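Local coordinates for protein PHOX (Pseudomonas fluorescens, PDB 4A9V) that probably hydrolyses phosphate monoesters as an alkaline phosphatase of beta-propeller fold, using an iron-calcium cofactor, at residues 65-70 / 569-574; 89-94 / 548-553. All coordinates share one frame; numbering follows the deposited sequence.

Contact 1 of 2, residues 65-70 / 569-574. With LI (lithium ion), chain D.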
loop_
_atom_site.group_PDB
_atom_site.type_symbol
_atom_site.label_atom_id
_atom_site.label_comp_id
_atom_site.label_asym_id
_atom_site.label_seq_id
_atom_site.Cartn_x
_atom_site.Cartn_y
_atom_site.Cartn_z
ATOM N N GLY A 65 6.185 7.067 13.053
ATOM C CA GLY A 65 4.956 6.342 13.325
ATOM C C GLY A 65 5.172 4.846 13.356
ATOM O O GLY A 65 6.292 4.344 13.205
ATOM N N ASP A 66 4.082 4.129 13.610
ATOM C CA ASP A 66 4.118 2.682 13.778
ATOM C C ASP A 66 3.866 1.983 12.440
ATOM O O ASP A 66 3.484 2.607 11.447
ATOM C CB ASP A 66 3.078 2.269 14.828
ATOM C CG ASP A 66 3.449 0.991 15.576
ATOM O OD1 ASP A 66 4.411 0.301 15.166
ATOM O OD2 ASP A 66 2.739 0.670 16.558
ATOM N N ASN A 67 4.133 0.685 12.413
ATOM C CA ASN A 67 3.822 -0.176 11.284
ATOM C C ASN A 67 4.094 0.488 9.935
ATOM O O ASN A 67 3.221 0.568 9.070
ATOM C CB ASN A 67 2.407 -0.741 11.410
ATOM C CG ASN A 67 2.299 -1.757 12.534
ATOM O OD1 ASN A 67 3.311 -2.259 13.027
ATOM N ND2 ASN A 67 1.080 -2.073 12.944
ATOM N N ASN A 68 5.366 0.763 9.679
ATOM C CA ASN A 68 5.734 1.437 8.444
ATOM C C ASN A 68 5.499 0.551 7.232
ATOM O O ASN A 68 5.582 -0.678 7.310
ATOM C CB ASN A 68 7.174 1.971 8.482
ATOM C CG ASN A 68 8.198 0.925 8.874
ATOM O OD1 ASN A 68 8.827 1.071 9.920
ATOM N ND2 ASN A 68 8.650 0.169 7.882
ATOM N N ASP A 69 4.991 1.177 6.176
ATOM C CA ASP A 69 4.399 0.461 5.063
ATOM C C ASP A 69 4.968 1.051 3.754
ATOM O O ASP A 69 6.184 1.143 3.594
ATOM C CB ASP A 69 2.865 0.527 5.190
ATOM C CG ASP A 69 2.153 -0.622 4.505
ATOM O OD1 ASP A 69 2.689 -1.150 3.506
ATOM O OD2 ASP A 69 1.029 -0.966 4.956
ATOM N N GLY A 70 4.125 1.498 2.833
ATOM C CA GLY A 70 4.639 2.036 1.574
ATOM C C GLY A 70 5.487 3.280 1.786
ATOM O O GLY A 70 5.272 4.036 2.731
ATOM N N PRO A 569 9.622 -5.477 20.126
ATOM C CA PRO A 569 9.920 -5.366 18.700
ATOM C C PRO A 569 9.381 -4.067 18.112
ATOM O O PRO A 569 8.393 -3.526 18.602
ATOM C CB PRO A 569 9.193 -6.571 18.103
ATOM C CG PRO A 569 8.020 -6.762 19.004
ATOM C CD PRO A 569 8.470 -6.360 20.385
ATOM N N ARG A 570 10.085 -3.536 17.117
ATOM C CA ARG A 570 9.726 -2.254 16.513
ATOM C C ARG A 570 9.771 -2.365 14.994
ATOM O O ARG A 570 10.805 -2.698 14.423
ATOM C CB ARG A 570 10.685 -1.154 16.973
ATOM C CG ARG A 570 10.677 -0.933 18.476
ATOM C CD ARG A 570 11.889 -0.144 18.933
ATOM N NE ARG A 570 11.842 1.243 18.480
ATOM C CZ ARG A 570 12.813 2.119 18.698
ATOM N NH1 ARG A 570 13.935 1.723 19.288
ATOM N NH2 ARG A 570 12.675 3.375 18.301
ATOM N N SER A 571 8.668 -2.008 14.342
ATOM C CA SER A 571 8.652 -1.852 12.890
ATOM C C SER A 571 9.789 -0.936 12.481
ATOM O O SER A 571 10.039 0.089 13.126
ATOM C CB SER A 571 7.325 -1.246 12.432
ATOM O OG SER A 571 6.244 -2.131 12.658
ATOM N N SER A 572 10.487 -1.320 11.420
ATOM C CA SER A 572 11.685 -0.617 11.003
ATOM C C SER A 572 11.779 -0.548 9.495
ATOM O O SER A 572 11.297 -1.440 8.788
ATOM C CB SER A 572 12.928 -1.318 11.548
ATOM O OG SER A 572 12.919 -1.371 12.962
ATOM N N VAL A 573 12.434 0.503 9.012
ATOM C CA VAL A 573 12.907 0.569 7.647
ATOM C C VAL A 573 14.364 0.146 7.650
ATOM O O VAL A 573 15.174 0.673 8.426
ATOM C CB VAL A 573 12.754 1.997 7.077
ATOM C CG1 VAL A 573 13.304 2.085 5.664
ATOM C CG2 VAL A 573 11.296 2.428 7.106
ATOM N N MET A 574 14.684 -0.814 6.789
ATOM C CA MET A 574 16.028 -1.360 6.665
ATOM C C MET A 574 16.692 -0.822 5.409
ATOM O O MET A 574 16.037 -0.618 4.393
ATOM C CB MET A 574 15.975 -2.889 6.572
ATOM C CG MET A 574 15.146 -3.555 7.656
ATOM S SD MET A 574 15.717 -3.205 9.332
ATOM C CE MET A 574 17.332 -3.977 9.317
HETATM LI LI LI D . 0.700 -2.527 3.436
HETATM O O HOH W 1 6.036 -1.736 15.355
HETATM O O HOH W 2 -0.358 -3.005 4.187
HETATM O O HOH W 3 1.018 -2.312 1.668
#
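With CG set between its own backbone N and carbonyl carbon (chi1 52°), N68 sends its amide across to the start of strand 572-578, while S571, its OG turned anti to the carbonyl carbon (chi1 -67°), reaches back to the loop before strand 68-76. The N68 amide lies along the backbone of S571 and S572: OD1 packs against the carbonyl carbon of S571, and ND2 donates to the S572 backbone O. That bond is weak, at 3.2 Å from ND2 to O, although nearly straight (163°). ND2 also comes within 3.6 Å of V573 CG2, so a methyl lies beside the amide. N68 is modelled in two conformers, and these amide contacts, the weak bond included, hold for one of them and are doubtful for the other. The S571 hydroxyl lies alongside N67, its OG 3.0 Å from N67 OD1; S571 OG accepts the backbone N-H of H551, and N67 OD1 the amide of N93. The meeting joins two neighbouring blades of the beta-propeller at the start of strand 68-76, the edge of one sheet that faces the central cofactor. One water bridges the two segments, donating to D66 OD1 at 2.6 Å and accepting from S571 N at 2.8 Å. D66 OD1 also takes the backbone N of N67, from above the carboxylate plane, and OD2 is bonded to T92, so both oxygens of this carboxylate are engaged. One residue beyond N68, the D69 side chain points away from 569-574 and grips the lithium ion with both oxygens, OD1 at 2.4 Å and OD2 at 2.2 Å, beside the mu-oxo-diiron centre.

Contact 2 of 2, residues 89-94 / 548-553. With FEO (mu-oxo-diiron), chain S.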
loop_
_atom_site.group_PDB
_atom_site.type_symbol
_atom_site.label_atom_id
_atom_site.label_comp_id
_atom_site.label_asym_id
_atom_site.label_seq_id
_atom_site.Cartn_x
_atom_site.Cartn_y
_atom_site.Cartn_z
ATOM N N ASN A 89 2.644 5.100 7.696
ATOM C CA ASN A 89 2.475 4.423 8.973
ATOM C C ASN A 89 1.039 3.927 9.047
ATOM O O ASN A 89 0.106 4.726 9.138
ATOM C CB ASN A 89 2.764 5.420 10.104
ATOM C CG ASN A 89 4.191 5.917 10.075
ATOM O OD1 ASN A 89 4.448 7.108 9.891
ATOM N ND2 ASN A 89 5.135 5.000 10.257
ATOM N N GLU A 90 0.846 2.625 8.875
ATOM C CA GLU A 90 -0.485 2.120 8.541
ATOM C C GLU A 90 -1.408 1.971 9.751
ATOM O O GLU A 90 -2.586 2.303 9.678
ATOM C CB GLU A 90 -0.385 0.799 7.786
ATOM C CG GLU A 90 -1.722 0.379 7.190
ATOM C CD GLU A 90 -1.687 -0.968 6.505
ATOM O OE1 GLU A 90 -1.096 -1.908 7.074
ATOM O OE2 GLU A 90 -2.323 -1.098 5.427
ATOM N N TYR A 91 -0.906 1.394 10.837
ATOM C CA TYR A 91 -1.739 1.124 12.004
ATOM C C TYR A 91 -0.815 0.891 13.182
ATOM O O TYR A 91 0.382 1.184 13.094
ATOM C CB TYR A 91 -2.720 -0.043 11.751
ATOM C CG TYR A 91 -2.102 -1.418 11.626
ATOM C CD1 TYR A 91 -1.444 -1.810 10.467
ATOM C CD2 TYR A 91 -2.283 -2.367 12.615
ATOM C CE1 TYR A 91 -0.965 -3.097 10.310
ATOM C CE2 TYR A 91 -1.798 -3.654 12.477
ATOM C CZ TYR A 91 -1.154 -4.019 11.313
ATOM O OH TYR A 91 -0.645 -5.288 11.149
ATOM N N THR A 92 -1.370 0.470 14.309
ATOM C CA THR A 92 -0.552 0.290 15.497
ATOM C C THR A 92 -0.908 -1.004 16.206
ATOM O O THR A 92 -1.928 -1.625 15.927
ATOM C CB THR A 92 -0.636 1.513 16.444
ATOM O OG1 THR A 92 0.294 1.361 17.526
ATOM C CG2 THR A 92 -2.039 1.683 17.004
ATOM N N ASN A 93 -0.015 -1.426 17.087
ATOM C CA ASN A 93 -0.114 -2.713 17.756
ATOM C C ASN A 93 -0.357 -2.471 19.240
ATOM O O ASN A 93 0.558 -2.060 19.958
ATOM C CB ASN A 93 1.207 -3.454 17.571
ATOM C CG ASN A 93 1.662 -3.457 16.122
ATOM O OD1 ASN A 93 0.957 -3.950 15.244
ATOM N ND2 ASN A 93 2.813 -2.851 15.855
ATOM N N TYR A 94 -1.610 -2.567 19.670
ATOM C CA TYR A 94 -1.965 -2.170 21.027
ATOM C C TYR A 94 -1.142 -2.916 22.088
ATOM O O TYR A 94 -0.873 -2.373 23.155
ATOM C CB TYR A 94 -3.459 -2.378 21.289
ATOM C CG TYR A 94 -4.391 -1.483 20.486
ATOM C CD1 TYR A 94 -3.965 -0.277 19.951
ATOM C CD2 TYR A 94 -5.723 -1.822 20.325
ATOM C CE1 TYR A 94 -4.844 0.569 19.294
ATOM C CE2 TYR A 94 -6.612 -0.974 19.687
ATOM C CZ TYR A 94 -6.175 0.243 19.219
ATOM O OH TYR A 94 -7.022 1.102 18.552
ATOM N N GLY A 548 10.760 -2.152 4.208
ATOM C CA GLY A 548 10.116 -2.131 5.511
ATOM C C GLY A 548 9.877 -3.507 6.106
ATOM O O GLY A 548 9.518 -4.472 5.414
ATOM N N ILE A 549 10.033 -3.559 7.426
ATOM C CA ILE A 549 9.657 -4.700 8.233
ATOM C C ILE A 549 8.551 -4.229 9.170
ATOM O O ILE A 549 8.778 -3.410 10.061
ATOM C CB ILE A 549 10.864 -5.200 9.053
ATOM C CG1 ILE A 549 12.016 -5.631 8.133
ATOM C CG2 ILE A 549 10.441 -6.322 9.986
ATOM C CD1 ILE A 549 11.672 -6.716 7.132
ATOM N N GLN A 550 7.333 -4.656 8.867
ATOM C CA GLN A 550 6.142 -4.150 9.524
ATOM C C GLN A 550 5.631 -5.154 10.558
ATOM O O GLN A 550 5.597 -6.357 10.309
ATOM C CB GLN A 550 5.052 -3.859 8.479
ATOM C CG GLN A 550 3.882 -3.053 9.016
ATOM C CD GLN A 550 2.692 -3.066 8.086
ATOM O OE1 GLN A 550 2.249 -4.130 7.647
ATOM N NE2 GLN A 550 2.139 -1.890 7.809
ATOM N N HIS A 551 5.214 -4.617 11.702
ATOM C CA HIS A 551 4.672 -5.393 12.824
ATOM C C HIS A 551 5.436 -6.653 13.152
ATOM O O HIS A 551 4.838 -7.691 13.409
ATOM C CB HIS A 551 3.168 -5.678 12.659
ATOM C CG HIS A 551 2.812 -6.507 11.439
ATOM N ND1 HIS A 551 3.058 -7.834 11.345
ATOM C CD2 HIS A 551 2.146 -6.153 10.270
ATOM C CE1 HIS A 551 2.586 -8.294 10.174
ATOM N NE2 HIS A 551 2.022 -7.267 9.522
ATOM N N PRO A 552 6.768 -6.558 13.293
ATOM C CA PRO A 552 7.454 -7.719 13.845
ATOM C C PRO A 552 6.864 -8.116 15.193
ATOM O O PRO A 552 6.547 -7.256 16.015
ATOM C CB PRO A 552 8.903 -7.238 13.991
ATOM C CG PRO A 552 8.789 -5.765 14.136
ATOM C CD PRO A 552 7.634 -5.366 13.266
ATOM N N GLY A 553 6.675 -9.412 15.403
ATOM C CA GLY A 553 6.139 -9.889 16.667
ATOM C C GLY A 553 4.676 -9.535 16.887
ATOM O O GLY A 553 4.236 -9.419 18.024
HETATM FE FE1 FEO S . -2.392 -2.374 3.824
HETATM FE FE2 FEO S . -3.754 -4.400 1.353
HETATM O O FEO S . -2.433 -3.963 2.691
HETATM O O HOH W 4 -0.280 -4.455 6.677
HETATM O O HOH W 2 -0.358 -3.005 4.187
HETATM O O HOH W 5 -3.056 -3.948 5.318
#
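At the mu-oxo-diiron site, the iron ligand E90 meets Q550, the last residue of strand 544-550. The extended E90 side chain divides its carboxylate between metal and protein: OE2 binds FE1 at 2.0 Å, in a centre where C179 and E194 also bind iron, while OE1 takes a weak hydrogen bond of 3.3 Å from Q550 NE2. The two side chains cross at about a right angle, yet carboxylate and amide planes are only 24° apart. A water also lies 2.7 Å from both E90 OE1 and Q550 OE1. Since NE2 also donates to the backbone O of N67, the Q550 amide is fixed in its rotation and acts as a second-shell support for the iron ligand. The site lies where the propeller blades converge, and here the loop after strand 82-89 meets the end of a strand in the last blade. Further along, the Y91 ring leans obliquely toward H551, its OH 3.1 Å from H551 CD2, while H551 ND1 and NE2 bond to G530 O and to the metal ligand E532. Replacing Y91 by an alanine removes the ring and its hydroxyl, which would probably leave a gap beside H551 CD2 where OH had packed. N93, bonded through ND2 to N67, packs its OD1 3.8 Å from H551 CB, its amide nearly perpendicular to the imidazole.

From the N terminus, strand 30-37 first goes to the outer edge of the last blade, and the chain then enters the next blade through 65-70 and, one hairpin later, 89-94. Some 450 residues of further blades follow before 548-553 closes contact 2, and 569-574 closes contact 1 soon after; the smaller loop thus lies wholly within the larger. The contacts, centred 6 Å apart, merge into one junction: strands 544-550 and 572-578 are sheet neighbours, I549 and S572 being joined through their backbones, and D69 packs against E90. Together they tie the blade that begins with strand 68-76 to the last blade, beside the metal cluster, where the ring of the propeller closes.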